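Local structure of LbaCas13a H328A (C2c2) (Lachnospiraceae bacterium NK4A179, 5WLH) at residues Arg511-Gln516 against Ser910-Pro915; Leu564-Gly569 against Lys1045-Arg1050. The protein is a CRISPR-Cas13a effector nuclease that binds pre-crRNA and probably uses the mature guide to recognise and cleave target RNA. All coordinates share one frame; numbering follows the deposited sequence.

In the fold
Following the chain from the N terminus, the first segment reached is 511-516, at the end of helix 486-517; helix 559-564 and the turn 564-569 come next. After a long excursion with helices but no strands the chain returns at 910-915, where contact 1 closes a loop of 393 residues. Contact 2 closes a second, of 475, when the end of helix 1039-1047 meets 564-569. The segments alternate along the sequence, so the two closures cross, and their centres lie about 7 Å apart. Direct bonds join them: R511 NE lies 2.9 Å from E1049 OE2 in a salt bridge, and Q516 probably hydrogen-bonds K1045. Four remote chain parts therefore converge on one largely buried junction.

Contact 1: Arg511-Gln516 against Ser910-Pro915; sequences RHLSSQ and SRFLSP. With nucleotides of chain B.
H512 and F912 bring the two backbones closest, with 6.3 Å between their CA atoms, where the flank of helix 486-517 meets the turn that follows helix 901-911. At F912 the backbone turns out of the helix, and its carbonyl is gripped by the imidazole: H512 ND1 donates to F912 O over 2.6 Å, with an N-H...O angle of 154°. The acceptor lies only 1° out of the ring plane and the donor sits in the carbonyl plane, so both flat groups are well oriented for the bond. L913 CA packs at the same ring edge, 3.8 Å from H512 ND1. The ring also meets Y1047 edge-to-face.

Beside this polar link, L513 crosses the F912 ring. Its CG stands anti to the backbone N (chi1 178°), which carries L513 CD1 to 3.5 Å from F912 CE1, while L513 CB makes an off-centre CH-pi contact 4.2 Å from the ring centroid. L595 of helix 588-602 touches both side chains.

Further along, S914 OG N-caps the next helix at Q917 N, and P915 CB comes within 3.9 Å of O2 of U35 in chain B. Chemically, the buried F912 carbonyl at a helix exit is satisfied by a side chain from a distant helix, and the apolar L513-F912 pair packs alongside that bond.

Contact 2: Leu564-Gly569 against Lys1045-Arg1050; sequences LQYFGG and KLYGER
Y566 and L1046 share the direct hydrogen bond: Y566 OH donates to L1046 O over 2.7 Å, taking a lone pair in the plane of the carbonyl (C=O...O angle 119°). A second, indirect link runs through a water that donates to Y566 O (2.7 Å) and accepts from Y1047 OH (2.6 Å).

The apolar contacts fall on one face and the edge of the same phenol. L1046 CD2 lies over one face, 4.2 Å from the ring centroid, as a CH-pi contact, and L1046 CB reaches Y566 CE1 at 3.6 Å. Y1047 CE1 comes to the edge of the Y566 ring, 3.7 Å from Y566 CD1, the two planes inclined at 72°. Q565 and K1045 cross at about a right angle, their polar ends both hydrogen-bonded to Q516.

Backbone bonds shape the loop: G569 N to L564 O and the weak G568 N to Q565 O form a Schellman motif, with G568 at positive phi (89°) ending helix 559-564.

A phenylalanine in place of Y566 would probably leave the L1046 carbonyl without this donor and Q516 NE2 without one acceptor. The hydroxyl, giving to L1046 and receiving from Q516, thus couples the ends of two helices.

Contact 1: Arg511-Gln516 against Ser910-Pro915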
loop_
_atom_site.group_PDB
_atom_site.type_symbol
_atom_site.label_atom_id
_atom_site.label_comp_id
_atom_site.label_asym_id
_atom_site.label_seq_id
_atom_site.Cartn_x
_atom_site.Cartn_y
_atom_site.Cartn_z
ATOM N N ARG A 511 -14.094 17.669 0.154
ATOM C CA ARG A 511 -15.240 17.161 0.900
ATOM C C ARG A 511 -15.487 17.985 2.159
ATOM O O ARG A 511 -16.618 18.419 2.425
ATOM C CB ARG A 511 -15.016 15.685 1.260
ATOM C CG ARG A 511 -16.120 15.113 2.140
ATOM C CD ARG A 511 -17.481 15.304 1.455
ATOM N NE ARG A 511 -18.557 14.635 2.182
ATOM C CZ ARG A 511 -19.788 14.499 1.707
ATOM N NH1 ARG A 511 -20.098 14.999 0.511
ATOM N NH2 ARG A 511 -20.707 13.866 2.420
ATOM N N HIS A 512 -14.440 18.200 2.965
ATOM C CA HIS A 512 -14.637 18.925 4.213
ATOM C C HIS A 512 -15.112 20.348 3.956
ATOM O O HIS A 512 -16.053 20.819 4.602
ATOM C CB HIS A 512 -13.364 18.902 5.047
ATOM C CG HIS A 512 -12.974 17.518 5.449
ATOM N ND1 HIS A 512 -11.684 17.161 5.772
ATOM C CD2 HIS A 512 -13.716 16.392 5.554
ATOM C CE1 HIS A 512 -11.648 15.874 6.066
ATOM N NE2 HIS A 512 -12.868 15.383 5.940
ATOM N N LEU A 513 -14.480 21.050 3.017
ATOM C CA LEU A 513 -14.926 22.411 2.726
ATOM C C LEU A 513 -16.356 22.417 2.203
ATOM O O LEU A 513 -17.137 23.323 2.514
ATOM C CB LEU A 513 -13.995 23.075 1.716
ATOM C CG LEU A 513 -14.372 24.500 1.263
ATOM C CD1 LEU A 513 -14.609 25.433 2.453
ATOM C CD2 LEU A 513 -13.279 25.047 0.383
ATOM N N SER A 514 -16.713 21.428 1.387
ATOM C CA SER A 514 -18.059 21.400 0.820
ATOM C C SER A 514 -19.106 21.034 1.864
ATOM O O SER A 514 -20.270 21.441 1.745
ATOM C CB SER A 514 -18.115 20.414 -0.349
ATOM O OG SER A 514 -18.482 19.119 0.073
ATOM N N SER A 515 -18.703 20.292 2.895
ATOM C CA SER A 515 -19.662 19.551 3.716
ATOM C C SER A 515 -20.654 20.471 4.416
ATOM O O SER A 515 -21.827 20.109 4.589
ATOM C CB SER A 515 -18.918 18.683 4.735
ATOM O OG SER A 515 -18.249 19.471 5.692
ATOM N N GLN A 516 -20.216 21.660 4.826
ATOM C CA GLN A 516 -21.076 22.598 5.526
ATOM C C GLN A 516 -21.385 23.856 4.728
ATOM O O GLN A 516 -22.151 24.696 5.208
ATOM C CB GLN A 516 -20.447 23.004 6.855
ATOM C CG GLN A 516 -20.414 21.927 7.900
ATOM C CD GLN A 516 -20.054 22.511 9.237
ATOM O OE1 GLN A 516 -20.901 23.084 9.919
ATOM N NE2 GLN A 516 -18.781 22.415 9.601
ATOM N N SER A 910 -3.951 20.888 3.195
ATOM C CA SER A 910 -3.704 20.222 4.475
ATOM C C SER A 910 -4.559 20.825 5.578
ATOM O O SER A 910 -4.993 20.113 6.492
ATOM C CB SER A 910 -2.226 20.298 4.857
ATOM O OG SER A 910 -1.829 21.628 5.145
ATOM N N ARG A 911 -4.846 22.122 5.476
ATOM C CA ARG A 911 -5.569 22.805 6.541
ATOM C C ARG A 911 -7.006 22.318 6.651
ATOM O O ARG A 911 -7.597 22.395 7.731
ATOM C CB ARG A 911 -5.530 24.320 6.303
ATOM C CG ARG A 911 -6.023 25.146 7.482
ATOM C CD ARG A 911 -5.134 25.011 8.697
ATOM N NE ARG A 911 -5.618 25.886 9.766
ATOM C CZ ARG A 911 -6.520 25.533 10.684
ATOM N NH1 ARG A 911 -7.040 24.308 10.701
ATOM N NH2 ARG A 911 -6.897 26.412 11.597
ATOM N N PHE A 912 -7.587 21.831 5.552
ATOM C CA PHE A 912 -8.965 21.357 5.552
ATOM C C PHE A 912 -9.079 19.870 5.861
ATOM O O PHE A 912 -10.147 19.290 5.663
ATOM C CB PHE A 912 -9.626 21.675 4.211
ATOM C CG PHE A 912 -10.272 23.023 4.199
ATOM C CD1 PHE A 912 -11.541 23.192 4.724
ATOM C CD2 PHE A 912 -9.576 24.131 3.751
ATOM C CE1 PHE A 912 -12.123 24.431 4.760
ATOM C CE2 PHE A 912 -10.155 25.386 3.780
ATOM C CZ PHE A 912 -11.430 25.537 4.290
ATOM N N LEU A 913 -8.010 19.249 6.348
ATOM C CA LEU A 913 -8.063 17.841 6.722
ATOM C C LEU A 913 -8.412 17.690 8.196
ATOM O O LEU A 913 -8.308 18.627 8.975
ATOM C CB LEU A 913 -6.720 17.171 6.448
ATOM C CG LEU A 913 -6.226 17.191 5.008
ATOM C CD1 LEU A 913 -4.832 16.569 4.946
ATOM C CD2 LEU A 913 -7.232 16.435 4.111
ATOM N N SER A 914 -8.835 16.484 8.577
ATOM C CA SER A 914 -8.869 16.168 9.996
ATOM C C SER A 914 -7.439 16.170 10.535
ATOM O O SER A 914 -6.483 16.025 9.765
ATOM C CB SER A 914 -9.508 14.799 10.229
ATOM O OG SER A 914 -8.612 13.795 9.806
ATOM N N PRO A 915 -7.271 16.344 11.851
ATOM C CA PRO A 915 -5.914 16.269 12.427
ATOM C C PRO A 915 -5.218 14.966 12.102
ATOM O O PRO A 915 -4.019 14.964 11.810
ATOM C CB PRO A 915 -6.150 16.400 13.938
ATOM C CG PRO A 915 -7.485 17.046 14.076
ATOM C CD PRO A 915 -8.292 16.683 12.860
ATOM P P U B 35 2.327 14.230 16.875
ATOM O OP1 U B 35 3.008 14.172 15.562
ATOM O OP2 U B 35 2.935 15.184 17.835
ATOM O "O5'" U B 35 0.793 14.577 16.707
ATOM C "C5'" U B 35 0.355 15.898 16.484
ATOM C "C4'" U B 35 -1.145 15.927 16.485
ATOM O "O4'" U B 35 -1.645 15.116 15.397
ATOM C "C3'" U B 35 -1.783 15.318 17.718
ATOM O "O3'" U B 35 -1.808 16.244 18.779
ATOM C "C2'" U B 35 -3.163 14.912 17.222
ATOM O "O2'" U B 35 -4.051 16.015 17.251
ATOM C "C1'" U B 35 -2.876 14.533 15.758
ATOM N N1 U B 35 -2.770 13.068 15.595
ATOM C C2 U B 35 -3.962 12.394 15.453
ATOM O O2 U B 35 -5.042 12.954 15.425
ATOM N N3 U B 35 -3.843 11.042 15.322
ATOM C C4 U B 35 -2.677 10.306 15.347
ATOM O O4 U B 35 -2.761 9.082 15.237
ATOM C C5 U B 35 -1.482 11.071 15.509
ATOM C C6 U B 35 -1.564 12.402 15.623
#

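Contact 2: Leu564-Gly569 against Lys1045-Arg1050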
loop_
_atom_site.group_PDB
_atom_site.type_symbol
_atom_site.label_atom_id
_atom_site.label_comp_id
_atom_site.label_asym_id
_atom_site.label_seq_id
_atom_site.Cartn_x
_atom_site.Cartn_y
_atom_site.Cartn_z
ATOM N N LEU A 564 -14.821 29.762 8.409
ATOM C CA LEU A 564 -13.801 29.992 9.417
ATOM C C LEU A 564 -13.829 28.955 10.540
ATOM O O LEU A 564 -12.897 28.932 11.350
ATOM C CB LEU A 564 -13.937 31.417 9.974
ATOM C CG LEU A 564 -13.592 32.542 8.985
ATOM C CD1 LEU A 564 -13.834 33.942 9.586
ATOM C CD2 LEU A 564 -12.147 32.400 8.557
ATOM N N GLN A 565 -14.855 28.097 10.612
ATOM C CA GLN A 565 -14.782 26.954 11.525
ATOM C C GLN A 565 -13.551 26.104 11.233
ATOM O O GLN A 565 -12.947 25.528 12.145
ATOM C CB GLN A 565 -16.040 26.090 11.401
ATOM C CG GLN A 565 -17.307 26.708 11.948
ATOM C CD GLN A 565 -18.538 25.857 11.682
ATOM O OE1 GLN A 565 -18.466 24.636 11.654
ATOM N NE2 GLN A 565 -19.684 26.509 11.504
ATOM N N TYR A 566 -13.179 26.001 9.956
ATOM C CA TYR A 566 -12.015 25.236 9.525
ATOM C C TYR A 566 -10.715 25.995 9.701
ATOM O O TYR A 566 -9.637 25.401 9.548
ATOM C CB TYR A 566 -12.203 24.827 8.072
ATOM C CG TYR A 566 -13.348 23.882 7.950
ATOM C CD1 TYR A 566 -13.162 22.528 8.170
ATOM C CD2 TYR A 566 -14.636 24.340 7.687
ATOM C CE1 TYR A 566 -14.208 21.645 8.111
ATOM C CE2 TYR A 566 -15.692 23.454 7.615
ATOM C CZ TYR A 566 -15.473 22.109 7.836
ATOM O OH TYR A 566 -16.510 21.210 7.772
ATOM N N PHE A 567 -10.794 27.283 10.021
ATOM C CA PHE A 567 -9.643 28.086 10.405
ATOM C C PHE A 567 -9.699 28.416 11.894
ATOM O O PHE A 567 -9.275 29.492 12.322
ATOM C CB PHE A 567 -9.564 29.351 9.550
ATOM C CG PHE A 567 -9.284 29.083 8.084
ATOM C CD1 PHE A 567 -7.982 29.007 7.617
ATOM C CD2 PHE A 567 -10.319 28.914 7.185
ATOM C CE1 PHE A 567 -7.719 28.761 6.276
ATOM C CE2 PHE A 567 -10.068 28.663 5.840
ATOM C CZ PHE A 567 -8.763 28.591 5.385
ATOM N N GLY A 568 -10.265 27.500 12.678
ATOM C CA GLY A 568 -10.218 27.562 14.124
ATOM C C GLY A 568 -11.346 28.334 14.776
ATOM O O GLY A 568 -11.338 28.478 16.004
ATOM N N GLY A 569 -12.306 28.822 14.005
ATOM C CA GLY A 569 -13.443 29.563 14.532
ATOM C C GLY A 569 -13.363 31.044 14.195
ATOM O O GLY A 569 -12.303 31.676 14.306
ATOM N N LYS A 1045 -18.211 17.022 13.538
ATOM C CA LYS A 1045 -19.006 17.957 12.742
ATOM C C LYS A 1045 -18.191 18.547 11.594
ATOM O O LYS A 1045 -18.708 18.730 10.488
ATOM C CB LYS A 1045 -19.551 19.066 13.644
ATOM C CG LYS A 1045 -20.056 20.316 12.918
ATOM C CD LYS A 1045 -21.535 20.213 12.589
ATOM C CE LYS A 1045 -22.243 21.574 12.661
ATOM N NZ LYS A 1045 -21.325 22.750 12.504
ATOM N N LEU A 1046 -16.925 18.867 11.835
ATOM C CA LEU A 1046 -16.132 19.505 10.785
ATOM C C LEU A 1046 -15.650 18.488 9.761
ATOM O O LEU A 1046 -15.656 18.762 8.554
ATOM C CB LEU A 1046 -14.921 20.216 11.384
ATOM C CG LEU A 1046 -15.176 21.345 12.383
ATOM C CD1 LEU A 1046 -13.855 21.895 12.911
ATOM C CD2 LEU A 1046 -15.971 22.429 11.708
ATOM N N TYR A 1047 -15.203 17.321 10.234
ATOM C CA TYR A 1047 -14.490 16.370 9.395
ATOM C C TYR A 1047 -15.169 15.015 9.253
ATOM O O TYR A 1047 -14.827 14.275 8.320
ATOM C CB TYR A 1047 -13.062 16.163 9.937
ATOM C CG TYR A 1047 -12.327 17.462 10.198
ATOM C CD1 TYR A 1047 -11.994 18.336 9.149
ATOM C CD2 TYR A 1047 -11.962 17.824 11.495
ATOM C CE1 TYR A 1047 -11.320 19.517 9.390
ATOM C CE2 TYR A 1047 -11.303 18.996 11.745
ATOM C CZ TYR A 1047 -10.989 19.846 10.696
ATOM O OH TYR A 1047 -10.326 21.004 10.955
ATOM N N GLY A 1048 -16.114 14.669 10.135
ATOM C CA GLY A 1048 -16.840 13.422 10.037
ATOM C C GLY A 1048 -18.136 13.556 9.260
ATOM O O GLY A 1048 -18.485 14.611 8.728
ATOM N N GLU A 1049 -18.849 12.435 9.178
ATOM C CA GLU A 1049 -20.049 12.302 8.360
ATOM C C GLU A 1049 -21.206 11.922 9.276
ATOM O O GLU A 1049 -21.287 10.781 9.749
ATOM C CB GLU A 1049 -19.839 11.273 7.253
ATOM C CG GLU A 1049 -18.628 11.594 6.372
ATOM C CD GLU A 1049 -18.940 12.650 5.323
ATOM O OE1 GLU A 1049 -20.103 13.107 5.256
ATOM O OE2 GLU A 1049 -18.027 13.030 4.556
ATOM N N ARG A 1050 -22.090 12.891 9.528
ATOM C CA ARG A 1050 -23.028 12.773 10.640
ATOM C C ARG A 1050 -23.984 11.616 10.432
ATOM O O ARG A 1050 -24.121 10.750 11.303
ATOM C CB ARG A 1050 -23.799 14.080 10.820
ATOM C CG ARG A 1050 -24.774 14.082 11.982
ATOM C CD ARG A 1050 -25.554 15.396 12.008
ATOM N NE ARG A 1050 -26.801 15.289 12.756
ATOM C CZ ARG A 1050 -27.595 16.321 13.020
ATOM N NH1 ARG A 1050 -28.715 16.147 13.707
ATOM N NH2 ARG A 1050 -27.267 17.535 12.597
HETATM O O HOH W 1 -9.775 22.694 9.090
#